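Local coordinates for protein glycerol-3-phosphate dehydrogenase [NAD(P)+] (Coxiella burnetii, PDB 3K96) that probably catalyses the NAD(P)H-dependent reduction of dihydroxyacetone phosphate to sn-glycerol 3-phosphate, the precursor for phospholipid synthesis, at residues G38-G41 against T42-L46; A165-A169 against A170-T174; D204-I207 against G208-C212; G243-E246 against M247-V251. All blocks are in the same frame, centred on the assembly; numbering follows the deposited sequence. Where two conformers were deposited one is given.

Contact 1 (G38-G41 against T42-L46); sequences GSWG and TALAL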
ATOM      1  N   GLY A  38      -0.138  26.837  -2.028  1.00 32.07           N
ATOM      2  CA  GLY A  38      -0.657  25.911  -1.019  1.00 31.26           C
ATOM      3  C   GLY A  38       0.565  25.250  -0.370  1.00 30.60           C
ATOM      4  O   GLY A  38       1.734  25.640  -0.634  1.00 30.20           O
ATOM      5  N   SER A  39       0.310  24.239   0.454  0.60 30.39           N
ATOM      6  CA  SER A  39       1.377  23.518   1.153  0.60 30.39           C
ATOM      7  C   SER A  39       2.387  22.924   0.182  0.60 30.15           C
ATOM      8  O   SER A  39       3.598  23.126   0.314  0.60 30.53           O
ATOM      9  CB  SER A  39       0.779  22.369   1.988  0.60 30.94           C
ATOM     10  OG  SER A  39      -0.207  22.844   2.892  0.60 32.32           O
ATOM     11  N   TRP A  40       1.885  22.174  -0.789  1.00 29.33           N
ATOM     12  CA  TRP A  40       2.743  21.496  -1.739  1.00 28.75           C
ATOM     13  C   TRP A  40       3.510  22.488  -2.617  1.00 28.00           C
ATOM     14  O   TRP A  40       4.721  22.359  -2.772  1.00 27.10           O
ATOM     15  CB  TRP A  40       1.937  20.462  -2.541  1.00 28.55           C
ATOM     16  CG  TRP A  40       2.739  19.591  -3.501  1.00 25.31           C
ATOM     17  CD1 TRP A  40       2.369  19.234  -4.774  1.00 24.56           C
ATOM     18  CD2 TRP A  40       4.035  18.999  -3.287  1.00 24.39           C
ATOM     19  NE1 TRP A  40       3.341  18.458  -5.355  1.00 26.10           N
ATOM     20  CE2 TRP A  40       4.370  18.288  -4.464  1.00 25.49           C
ATOM     21  CE3 TRP A  40       4.926  18.971  -2.215  1.00 23.88           C
ATOM     22  CZ2 TRP A  40       5.555  17.579  -4.595  1.00 24.49           C
ATOM     23  CZ3 TRP A  40       6.110  18.279  -2.358  1.00 21.93           C
ATOM     24  CH2 TRP A  40       6.418  17.596  -3.535  1.00 24.89           C
ATOM     25  N   GLY A  41       2.823  23.467  -3.186  1.00 28.45           N
ATOM     26  CA  GLY A  41       3.528  24.487  -4.007  1.00 28.40           C
ATOM     27  C   GLY A  41       4.652  25.167  -3.260  1.00 28.92           C
ATOM     28  O   GLY A  41       5.750  25.368  -3.793  1.00 28.97           O
ATOM     29  N   THR A  42       4.391  25.489  -1.993  1.00 30.36           N
ATOM     30  CA  THR A  42       5.365  26.166  -1.161  1.00 29.79           C
ATOM     31  C   THR A  42       6.537  25.242  -0.813  1.00 30.52           C
ATOM     32  O   THR A  42       7.682  25.687  -0.774  1.00 28.96           O
ATOM     33  CB  THR A  42       4.726  26.701   0.129  1.00 30.30           C
ATOM     34  OG1 THR A  42       3.620  27.554  -0.191  1.00 29.70           O
ATOM     35  CG2 THR A  42       5.744  27.483   0.957  1.00 29.78           C
ATOM     36  N   ALA A  43       6.250  23.964  -0.552  1.00 30.62           N
ATOM     37  CA  ALA A  43       7.292  22.990  -0.236  1.00 30.30           C
ATOM     38  C   ALA A  43       8.236  22.822  -1.442  1.00 28.81           C
ATOM     39  O   ALA A  43       9.444  22.760  -1.290  1.00 29.18           O
ATOM     40  CB  ALA A  43       6.668  21.626   0.163  1.00 30.92           C
ATOM     41  N   LEU A  44       7.671  22.724  -2.630  1.00 28.68           N
ATOM     42  CA  LEU A  44       8.484  22.626  -3.855  1.00 28.67           C
ATOM     43  C   LEU A  44       9.344  23.896  -4.008  1.00 28.50           C
ATOM     44  O   LEU A  44      10.516  23.834  -4.414  1.00 30.28           O
ATOM     45  CB  LEU A  44       7.586  22.431  -5.074  1.00 27.50           C
ATOM     46  CG  LEU A  44       7.056  21.013  -5.278  1.00 31.00           C
ATOM     47  CD1 LEU A  44       5.841  21.011  -6.204  1.00 29.17           C
ATOM     48  CD2 LEU A  44       8.181  20.094  -5.765  1.00 26.89           C
ATOM     49  N   ALA A  45       8.762  25.039  -3.675  1.00 27.45           N
ATOM     50  CA  ALA A  45       9.485  26.313  -3.770  1.00 29.33           C
ATOM     51  C   ALA A  45      10.670  26.321  -2.824  1.00 30.84           C
ATOM     52  O   ALA A  45      11.731  26.874  -3.152  1.00 30.91           O
ATOM     53  CB  ALA A  45       8.535  27.504  -3.494  1.00 27.45           C
ATOM     54  N   LEU A  46      10.506  25.692  -1.650  1.00 31.51           N
ATOM     55  CA  LEU A  46      11.588  25.605  -0.678  1.00 31.12           C
ATOM     56  C   LEU A  46      12.675  24.676  -1.144  1.00 31.27           C
ATOM     57  O   LEU A  46      13.850  24.962  -0.970  1.00 31.31           O
ATOM     58  CB  LEU A  46      11.089  25.123   0.694  1.00 31.73           C
ATOM     59  CG  LEU A  46      10.279  26.105   1.515  1.00 33.87           C
ATOM     60  CD1 LEU A  46       9.676  25.424   2.733  1.00 34.35           C
ATOM     61  CD2 LEU A  46      11.191  27.286   1.898  1.00 33.21           C
TER
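A chi1 of -175° sets the Trp-40 indole opposite its own backbone N and swings it round so that one face meets the side chain of Leu-44, whose CG stands beside its backbone N (chi1 -79°); the two side chains cross at a slant. Leu-44 CG lies 3.8 Å from the centroid of the Trp-40 six-membered ring and only 10° off its normal, a CH-pi contact. Leu-44 CD1 shifts toward the pyrrole side, 3.6 Å from Trp-40 CE2, while Ala-43 CB approaches Trp-40 CE3 obliquely. At the N-cap, Gly-38 O takes two bonds from one residue. Thr-42 OG1 donates to Gly-38 O at 2.7 Å and Thr-42 N donates to Gly-38 O at 3.0 Å, from opposite faces of the carbonyl plane. The hydroxyl also bonds to Asn-74 ND2, which helps to fix its rotation. Phe-198 packs on both Trp-40 and Leu-44. Ser-39 and Trp-40 are predicted to bind NADPH. Gly-38, at the N-cap, and Gly-41, in the first turn of helix 39-49, fit a GxGxxG pattern following strand 32-35, consistent with the dinucleotide-binding turn of a Rossmann-type beta-alpha-beta unit.

Contact 2 (A165-A169 against A170-T174); sequences ATEVA and ANLPT
A Schellman motif closes helix 165-169, and Glu-167 and Leu-172 meet across it. The turn carries Asn-171 at positive phi (67°), with two bonds leading back into the last turn of the helix. Leu-172 N donates to Glu-167 O at 2.9 Å and Asn-171 N donates to Val-168 O at 2.8 Å; the first runs nearly along the C=O axis, the second comes from well above the plane of its carbonyl. Ala-170 N still keeps the helical bond to Thr-166 O. Outside this backbone wrap, Leu-172 turns back over the helix end: its CB sits 3.5 Å from Glu-167 O, and its CD1 lies 4.0 Å from Glu-167 CG, the two chains passing at a slant. On another flank Val-168 and Thr-174 cross at about a right angle. Val-168 CG2, beside its own backbone N because CG1 takes the anti place (chi1 168°), reaches Thr-174 OG1 at 3.7 Å. That hydroxyl donates to Leu-172 O at 3.1 Å, which ties the start of strand 174-180 to the turn, and it also bonds to Asn-234 ND2 of the second subunit. The carboxylate of Glu-167 is gripped by two backbone N-H groups of that subunit, those of Ser-233 and Asn-234, so the helix end is part of the dimer interface. Within the chain, Ala-165 and Val-168 pack on helix 39-49, while Val-168 and Thr-174 both touch Phe-198 of strand 198-203.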
ATOM      1  N   ALA A 165       3.571  17.457   2.000  1.00 28.61           N
ATOM      2  CA  ALA A 165       4.288  18.739   1.923  1.00 28.82           C
ATOM      3  C   ALA A 165       5.112  19.038   3.175  1.00 29.49           C
ATOM      4  O   ALA A 165       6.245  19.517   3.076  1.00 30.05           O
ATOM      5  CB  ALA A 165       3.285  19.888   1.621  1.00 28.39           C
ATOM      6  N   THR A 166       4.552  18.741   4.353  1.00 29.65           N
ATOM      7  CA  THR A 166       5.223  18.985   5.629  1.00 29.63           C
ATOM      8  C   THR A 166       6.532  18.191   5.756  1.00 29.79           C
ATOM      9  O   THR A 166       7.538  18.725   6.243  1.00 29.29           O
ATOM     10  CB  THR A 166       4.271  18.676   6.875  1.00 30.65           C
ATOM     11  OG1 THR A 166       3.701  17.368   6.729  1.00 32.67           O
ATOM     12  CG2 THR A 166       3.108  19.706   6.977  1.00 31.92           C
ATOM     13  N   GLU A 167       6.539  16.936   5.292  1.00 28.91           N
ATOM     14  CA  GLU A 167       7.753  16.094   5.375  1.00 28.54           C
ATOM     15  C   GLU A 167       8.842  16.550   4.390  1.00 27.33           C
ATOM     16  O   GLU A 167      10.048  16.448   4.679  1.00 24.77           O
ATOM     17  CB  GLU A 167       7.423  14.604   5.175  1.00 28.86           C
ATOM     18  CG  GLU A 167       6.500  14.024   6.293  1.00 32.10           C
ATOM     19  CD  GLU A 167       6.339  12.488   6.228  1.00 35.99           C
ATOM     20  OE1 GLU A 167       6.583  11.910   5.148  1.00 36.23           O
ATOM     21  OE2 GLU A 167       5.975  11.868   7.276  1.00 34.81           O
ATOM     22  N   VAL A 168       8.410  17.045   3.236  1.00 27.09           N
ATOM     23  CA  VAL A 168       9.347  17.580   2.251  1.00 27.35           C
ATOM     24  C   VAL A 168       9.982  18.839   2.859  1.00 27.79           C
ATOM     25  O   VAL A 168      11.194  18.972   2.846  1.00 29.96           O
ATOM     26  CB  VAL A 168       8.675  17.872   0.902  1.00 27.30           C
ATOM     27  CG1 VAL A 168       9.624  18.715  -0.032  1.00 26.23           C
ATOM     28  CG2 VAL A 168       8.235  16.563   0.259  1.00 26.00           C
ATOM     29  N   ALA A 169       9.175  19.720   3.445  1.00 27.82           N
ATOM     30  CA  ALA A 169       9.713  20.948   4.068  1.00 28.05           C
ATOM     31  C   ALA A 169      10.715  20.605   5.162  1.00 28.60           C
ATOM     32  O   ALA A 169      11.713  21.315   5.346  1.00 28.21           O
ATOM     33  CB  ALA A 169       8.587  21.840   4.633  1.00 26.17           C
ATOM     34  N   ALA A 170      10.458  19.497   5.875  1.00 28.43           N
ATOM     35  CA  ALA A 170      11.333  19.043   6.941  1.00 27.63           C
ATOM     36  C   ALA A 170      12.543  18.320   6.404  1.00 27.21           C
ATOM     37  O   ALA A 170      13.390  17.894   7.164  1.00 28.37           O
ATOM     38  CB  ALA A 170      10.553  18.135   7.950  1.00 28.18           C
ATOM     39  N   ASN A 171      12.619  18.167   5.094  1.00 26.55           N
ATOM     40  CA  ASN A 171      13.748  17.510   4.453  1.00 28.45           C
ATOM     41  C   ASN A 171      13.864  16.011   4.772  1.00 28.42           C
ATOM     42  O   ASN A 171      14.960  15.472   4.806  1.00 27.56           O
ATOM     43  CB  ASN A 171      15.063  18.222   4.779  1.00 30.30           C
ATOM     44  CG  ASN A 171      16.191  17.826   3.849  1.00 30.74           C
ATOM     45  OD1 ASN A 171      15.995  17.681   2.647  1.00 36.50           O
ATOM     46  ND2 ASN A 171      17.384  17.682   4.399  1.00 32.33           N
ATOM     47  N   LEU A 172      12.726  15.363   5.002  1.00 28.41           N
ATOM     48  CA  LEU A 172      12.681  13.911   5.190  1.00 29.42           C
ATOM     49  C   LEU A 172      12.720  13.235   3.798  1.00 29.65           C
ATOM     50  O   LEU A 172      12.225  13.806   2.827  1.00 31.19           O
ATOM     51  CB  LEU A 172      11.419  13.523   5.954  1.00 28.27           C
ATOM     52  CG  LEU A 172      11.421  13.999   7.403  1.00 30.02           C
ATOM     53  CD1 LEU A 172      10.067  13.785   8.085  1.00 29.17           C
ATOM     54  CD2 LEU A 172      12.567  13.336   8.228  1.00 29.45           C
ATOM     55  N   PRO A 173      13.316  12.025   3.690  1.00 30.61           N
ATOM     56  CA  PRO A 173      13.447  11.341   2.392  1.00 30.77           C
ATOM     57  C   PRO A 173      12.124  11.179   1.677  1.00 30.57           C
ATOM     58  O   PRO A 173      11.139  10.683   2.258  1.00 31.23           O
ATOM     59  CB  PRO A 173      14.058   9.979   2.765  1.00 31.09           C
ATOM     60  CG  PRO A 173      14.751  10.222   4.047  1.00 29.88           C
ATOM     61  CD  PRO A 173      13.877  11.198   4.778  1.00 31.10           C
ATOM     62  N   THR A 174      12.122  11.607   0.419  1.00 30.65           N
ATOM     63  CA  THR A 174      10.953  11.601  -0.419  1.00 29.92           C
ATOM     64  C   THR A 174      11.345  11.203  -1.817  1.00 30.73           C
ATOM     65  O   THR A 174      12.460  11.534  -2.279  1.00 30.35           O
ATOM     66  CB  THR A 174      10.341  13.011  -0.456  1.00 31.22           C
ATOM     67  OG1 THR A 174       9.922  13.366   0.873  1.00 34.37           O
ATOM     68  CG2 THR A 174       9.145  13.085  -1.412  1.00 27.50           C
TER

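Contact 3 (D204-I207 against G208-C212); sequences DDMI and GVELC
Asp-205 caps the N-terminus of helix 206-228 by accepting from Gly-208 N, the classical N-cap bond to the residue three places on. Asp-205 CG is anti to the backbone N (chi1 178°), which swings the carboxylate over the first turn. Its OD1 receives Gly-208 N at 2.8 Å with an N-H...O angle of 149°, the donor standing well above the carboxylate plane. The other oxygen, OD2, accepts from Thr-260 OG1 and Lys-257 N, while Asp-205 N is satisfied by Asn-203 OD1. Three donors thus hold this buried carboxylate and fix its rotation; such surroundings, at the start of a helix, would probably stabilise its negative charge. The backbone carbonyls of the first turn are taken up in sequence: Val-209 N donates to Asp-205 O at 3.0 Å, Glu-210 N to Met-206 O at 2.9 Å and Leu-211 N to Ile-207 O at 3.0 Å. Glu-210 is buried. Its chain passes obliquely by that of Met-206, OE2 coming 3.8 Å from Met-206 CG, and the same oxygen bonds to His-144 ND1. The apolar side chains pack between the sheet and the next helix: Met-206 and Val-209 on Val-158 of strand 156-160, Leu-211 on Leu-250 and Val-251 of helix 233-253, and both Ile-207 and Leu-211 on Phe-254. These last two lie side by side, pointing the same way, with Ile-207 CG1 3.9 Å from Leu-211 CD1.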
ATOM      1  N   ASP A 204       8.271   7.647 -18.220  1.00 42.40           N
ATOM      2  CA  ASP A 204       7.900   7.836 -19.605  1.00 44.29           C
ATOM      3  C   ASP A 204       6.383   7.870 -19.862  1.00 43.11           C
ATOM      4  O   ASP A 204       5.958   7.883 -21.009  1.00 44.83           O
ATOM      5  CB  ASP A 204       8.428   6.613 -20.383  1.00 45.79           C
ATOM      6  CG  ASP A 204       7.683   5.287 -19.997  1.00 51.28           C
ATOM      7  OD1 ASP A 204       7.475   5.015 -18.787  1.00 54.69           O
ATOM      8  OD2 ASP A 204       7.310   4.507 -20.910  1.00 57.77           O
ATOM      9  N   ASP A 205       5.571   7.915 -18.819  1.00 39.95           N
ATOM     10  CA  ASP A 205       4.139   7.771 -18.994  1.00 37.83           C
ATOM     11  C   ASP A 205       3.335   8.892 -18.377  1.00 36.99           C
ATOM     12  O   ASP A 205       2.676   8.712 -17.350  1.00 36.13           O
ATOM     13  CB  ASP A 205       3.763   6.425 -18.356  1.00 36.85           C
ATOM     14  CG  ASP A 205       2.282   6.134 -18.396  1.00 36.19           C
ATOM     15  OD1 ASP A 205       1.559   6.667 -19.272  1.00 32.81           O
ATOM     16  OD2 ASP A 205       1.846   5.339 -17.536  1.00 33.87           O
ATOM     17  N   MET A 206       3.359  10.053 -19.014  1.00 35.60           N
ATOM     18  CA  MET A 206       2.639  11.199 -18.482  1.00 34.84           C
ATOM     19  C   MET A 206       1.145  10.887 -18.263  1.00 32.61           C
ATOM     20  O   MET A 206       0.572  11.202 -17.227  1.00 30.84           O
ATOM     21  CB  MET A 206       2.831  12.389 -19.409  1.00 34.23           C
ATOM     22  CG  MET A 206       2.129  13.642 -19.006  1.00 38.75           C
ATOM     23  SD  MET A 206       2.683  15.092 -19.994  1.00 44.72           S
ATOM     24  CE  MET A 206       4.367  15.195 -19.567  1.00 38.69           C
ATOM     25  N   ILE A 207       0.519  10.250 -19.224  1.00 30.86           N
ATOM     26  CA  ILE A 207      -0.904   9.995 -19.097  1.00 31.82           C
ATOM     27  C   ILE A 207      -1.222   9.056 -17.926  1.00 29.40           C
ATOM     28  O   ILE A 207      -2.144   9.317 -17.180  1.00 27.98           O
ATOM     29  CB  ILE A 207      -1.531   9.524 -20.415  1.00 32.42           C
ATOM     30  CG1 ILE A 207      -3.036   9.489 -20.280  1.00 36.61           C
ATOM     31  CG2 ILE A 207      -0.975   8.162 -20.842  1.00 36.69           C
ATOM     32  CD1 ILE A 207      -3.745   9.706 -21.582  1.00 44.79           C
ATOM     33  N   GLY A 208      -0.421   8.022 -17.736  1.00 27.81           N
ATOM     34  CA  GLY A 208      -0.639   7.091 -16.646  1.00 28.85           C
ATOM     35  C   GLY A 208      -0.452   7.783 -15.311  1.00 28.34           C
ATOM     36  O   GLY A 208      -1.233   7.576 -14.385  1.00 27.21           O
ATOM     37  N   VAL A 209       0.595   8.610 -15.215  1.00 27.63           N
ATOM     38  CA  VAL A 209       0.881   9.350 -14.002  1.00 26.71           C
ATOM     39  C   VAL A 209      -0.292  10.276 -13.651  1.00 28.22           C
ATOM     40  O   VAL A 209      -0.731  10.347 -12.497  1.00 27.99           O
ATOM     41  CB  VAL A 209       2.239  10.157 -14.118  1.00 26.78           C
ATOM     42  CG1 VAL A 209       2.390  11.142 -12.981  1.00 21.31           C
ATOM     43  CG2 VAL A 209       3.430   9.190 -14.154  1.00 23.78           C
ATOM     44  N   GLU A 210      -0.817  10.973 -14.646  1.00 28.01           N
ATOM     45  CA  GLU A 210      -1.937  11.868 -14.425  1.00 27.47           C
ATOM     46  C   GLU A 210      -3.170  11.132 -13.945  1.00 26.96           C
ATOM     47  O   GLU A 210      -3.812  11.546 -13.017  1.00 26.19           O
ATOM     48  CB  GLU A 210      -2.316  12.575 -15.720  1.00 27.61           C
ATOM     49  CG  GLU A 210      -1.385  13.703 -16.127  1.00 32.88           C
ATOM     50  CD  GLU A 210      -1.815  14.307 -17.465  1.00 34.70           C
ATOM     51  OE1 GLU A 210      -2.421  15.379 -17.460  1.00 34.71           O
ATOM     52  OE2 GLU A 210      -1.602  13.669 -18.514  1.00 41.31           O
ATOM     53  N   LEU A 211      -3.520  10.063 -14.627  1.00 26.47           N
ATOM     54  CA  LEU A 211      -4.713   9.336 -14.277  1.00 28.39           C
ATOM     55  C   LEU A 211      -4.626   8.680 -12.889  1.00 29.09           C
ATOM     56  O   LEU A 211      -5.608   8.664 -12.152  1.00 29.83           O
ATOM     57  CB  LEU A 211      -5.058   8.351 -15.392  1.00 28.37           C
ATOM     58  CG  LEU A 211      -5.560   9.065 -16.656  1.00 30.29           C
ATOM     59  CD1 LEU A 211      -5.687   8.061 -17.784  1.00 30.65           C
ATOM     60  CD2 LEU A 211      -6.915   9.792 -16.396  1.00 28.00           C
ATOM     61  N   CYS A 212      -3.449   8.183 -12.526  1.00 29.53           N
ATOM     62  CA  CYS A 212      -3.253   7.607 -11.191  1.00 30.17           C
ATOM     63  C   CYS A 212      -3.512   8.672 -10.159  1.00 29.86           C
ATOM     64  O   CYS A 212      -4.202   8.443  -9.162  1.00 28.74           O
ATOM     65  CB  CYS A 212      -1.828   7.072 -11.020  1.00 29.49           C
ATOM     66  SG  CYS A 212      -1.556   5.507 -11.796  1.00 31.52           S
TER

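Contact 4 (G243-E246 against M247-V251); sequences GLTE and MGRLV
Leu-244 and Met-247 meet on one flank of helix 233-253, Thr-245 and Arg-249 on another, the i to i+3 and i to i+4 contacts of successive helical turns. Leu-244 CD1 comes 3.9 Å from Met-247 SD as the two chains pass at a slant. Met-247 runs extended as far as its sulfur and then bends at chi3 (-70°), turning its terminal methyl toward Cys-212 of helix 206-228; both side chains also touch Leu-261 and Leu-270, so this flank packs on helices 258-261 and 264-275. Arg-249 likewise leaves the helix extended and bends at chi3 (-59°), folding its guanidinium back over the preceding turn. One face of that flat group looks onto Thr-245 O, NH1 lies 3.8 Å from Thr-245 CG2, and NH2 stands 4.0 Å from Glu-246 CB. Beneath the guanidinium, Thr-245 O accepts from Arg-249 N at 3.1 Å. Leu-250 N closes the next step, donating to Glu-246 O at 3.1 Å. Arg-249 NH2 ties this helix to Glu-324 O, in the loop before helix 326-336, and the Glu-246 carboxylate ties it to Leu-327 N and Thr-328 OG1 at the start of that helix. Glu-246 OE2 and Arg-249 NH2 remain 5.7 Å apart. The two charged groups are thus not directly paired, and any attraction between them probably acts only at longer range.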
ATOM      1  N   GLY A 243      -8.926  -0.682  -5.230  1.00 30.18           N
ATOM      2  CA  GLY A 243      -8.716   0.638  -5.753  1.00 31.24           C
ATOM      3  C   GLY A 243      -7.703   0.648  -6.875  1.00 31.49           C
ATOM      4  O   GLY A 243      -7.932   1.249  -7.912  1.00 31.43           O
ATOM      5  N   LEU A 244      -6.577  -0.022  -6.660  1.00 32.51           N
ATOM      6  CA  LEU A 244      -5.520  -0.062  -7.662  1.00 32.98           C
ATOM      7  C   LEU A 244      -6.056  -0.727  -8.942  1.00 33.39           C
ATOM      8  O   LEU A 244      -5.705  -0.321 -10.053  1.00 33.40           O
ATOM      9  CB  LEU A 244      -4.266  -0.780  -7.136  1.00 32.35           C
ATOM     10  CG  LEU A 244      -2.998  -0.465  -7.937  1.00 34.28           C
ATOM     11  CD1 LEU A 244      -2.593   1.005  -7.660  1.00 32.39           C
ATOM     12  CD2 LEU A 244      -1.825  -1.383  -7.628  1.00 33.92           C
ATOM     13  N   THR A 245      -6.917  -1.735  -8.799  1.00 33.61           N
ATOM     14  CA  THR A 245      -7.510  -2.387  -9.982  1.00 33.12           C
ATOM     15  C   THR A 245      -8.304  -1.409 -10.863  1.00 33.42           C
ATOM     16  O   THR A 245      -8.160  -1.419 -12.095  1.00 32.89           O
ATOM     17  CB  THR A 245      -8.405  -3.588  -9.573  1.00 34.00           C
ATOM     18  OG1 THR A 245      -7.602  -4.554  -8.878  1.00 34.64           O
ATOM     19  CG2 THR A 245      -9.050  -4.245 -10.797  1.00 32.79           C
ATOM     20  N   GLU A 246      -9.152  -0.559 -10.273  1.00 33.47           N
ATOM     21  CA  GLU A 246      -9.902   0.385 -11.133  1.00 32.62           C
ATOM     22  C   GLU A 246      -9.023   1.518 -11.626  1.00 32.28           C
ATOM     23  O   GLU A 246      -9.253   2.057 -12.720  1.00 32.32           O
ATOM     24  CB  GLU A 246     -11.222   0.883 -10.507  1.00 32.91           C
ATOM     25  CG  GLU A 246     -11.141   1.747  -9.310  1.00 32.91           C
ATOM     26  CD  GLU A 246     -12.522   1.922  -8.657  1.00 34.59           C
ATOM     27  OE1 GLU A 246     -13.034   3.059  -8.619  1.00 30.70           O
ATOM     28  OE2 GLU A 246     -13.107   0.904  -8.206  1.00 33.79           O
ATOM     29  N   MET A 247      -8.021   1.881 -10.832  1.00 31.79           N
ATOM     30  CA  MET A 247      -7.065   2.895 -11.252  1.00 32.83           C
ATOM     31  C   MET A 247      -6.374   2.320 -12.522  1.00 32.51           C
ATOM     32  O   MET A 247      -6.234   3.003 -13.519  1.00 30.30           O
ATOM     33  CB  MET A 247      -6.044   3.177 -10.144  1.00 32.36           C
ATOM     34  CG  MET A 247      -5.009   4.261 -10.464  1.00 31.83           C
ATOM     35  SD  MET A 247      -3.750   4.443  -9.161  1.00 33.32           S
ATOM     36  CE  MET A 247      -4.728   5.170  -7.854  1.00 26.65           C
ATOM     37  N   GLY A 248      -6.013   1.041 -12.483  1.00 33.60           N
ATOM     38  CA  GLY A 248      -5.338   0.392 -13.617  1.00 34.51           C
ATOM     39  C   GLY A 248      -6.200   0.342 -14.871  1.00 36.10           C
ATOM     40  O   GLY A 248      -5.700   0.523 -15.996  1.00 36.11           O
ATOM     41  N   ARG A 249      -7.500   0.117 -14.681  1.00 36.07           N
ATOM     42  CA  ARG A 249      -8.441   0.063 -15.796  1.00 36.17           C
ATOM     43  C   ARG A 249      -8.519   1.421 -16.510  1.00 35.39           C
ATOM     44  O   ARG A 249      -8.487   1.505 -17.741  1.00 34.54           O
ATOM     45  CB  ARG A 249      -9.826  -0.369 -15.300  1.00 36.81           C
ATOM     46  CG  ARG A 249     -10.792  -0.654 -16.421  1.00 40.53           C
ATOM     47  CD  ARG A 249     -12.117  -1.313 -15.940  1.00 44.84           C
ATOM     48  NE  ARG A 249     -11.886  -2.578 -15.245  1.00 43.78           N
ATOM     49  CZ  ARG A 249     -12.035  -2.781 -13.941  1.00 44.99           C
ATOM     50  NH1 ARG A 249     -11.779  -3.982 -13.442  1.00 47.42           N
ATOM     51  NH2 ARG A 249     -12.466  -1.815 -13.135  1.00 45.74           N
ATOM     52  N   LEU A 250      -8.634   2.479 -15.730  1.00 33.60           N
ATOM     53  CA  LEU A 250      -8.679   3.809 -16.266  1.00 32.98           C
ATOM     54  C   LEU A 250      -7.373   4.132 -17.018  1.00 33.56           C
ATOM     55  O   LEU A 250      -7.394   4.634 -18.149  1.00 32.94           O
ATOM     56  CB  LEU A 250      -8.887   4.804 -15.140  1.00 33.19           C
ATOM     57  CG  LEU A 250      -8.994   6.270 -15.572  1.00 34.10           C
ATOM     58  CD1 LEU A 250     -10.194   6.450 -16.480  1.00 32.08           C
ATOM     59  CD2 LEU A 250      -9.078   7.198 -14.356  1.00 30.18           C
ATOM     60  N   VAL A 251      -6.248   3.833 -16.384  1.00 33.30           N
ATOM     61  CA  VAL A 251      -4.953   4.048 -16.976  1.00 34.22           C
ATOM     62  C   VAL A 251      -4.864   3.266 -18.296  1.00 36.87           C
ATOM     63  O   VAL A 251      -4.486   3.819 -19.352  1.00 33.99           O
ATOM     64  CB  VAL A 251      -3.835   3.588 -16.006  1.00 34.83           C
ATOM     65  CG1 VAL A 251      -2.479   3.476 -16.719  1.00 31.20           C
ATOM     66  CG2 VAL A 251      -3.769   4.525 -14.815  1.00 34.01           C
TER

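The four contacts form two touching pairs. Contacts 1 and 2, centres 10 Å apart, meet where Ser-39 C lies 3.5 Å from Ala-165 CB and Trp-40 CZ3 lies 3.8 Å from Val-168 CG2; Ser-39, Trp-40 and Ala-165 are all predicted NADPH-binding residues. Contacts 3 and 4, centres 12 Å apart, join consecutive helices, with Cys-212 O 3.6 Å from Met-247 CE and Cys-212 SG 3.9 Å from Val-251 CG2. The Met-247 side chain lies about 4 Å from that of Lys-216, the predicted proton acceptor. The nearest atoms of contacts 1 and 3 are about 11 Å apart, so the pair by the predicted NADPH site and the pair near the predicted proton acceptor do not touch.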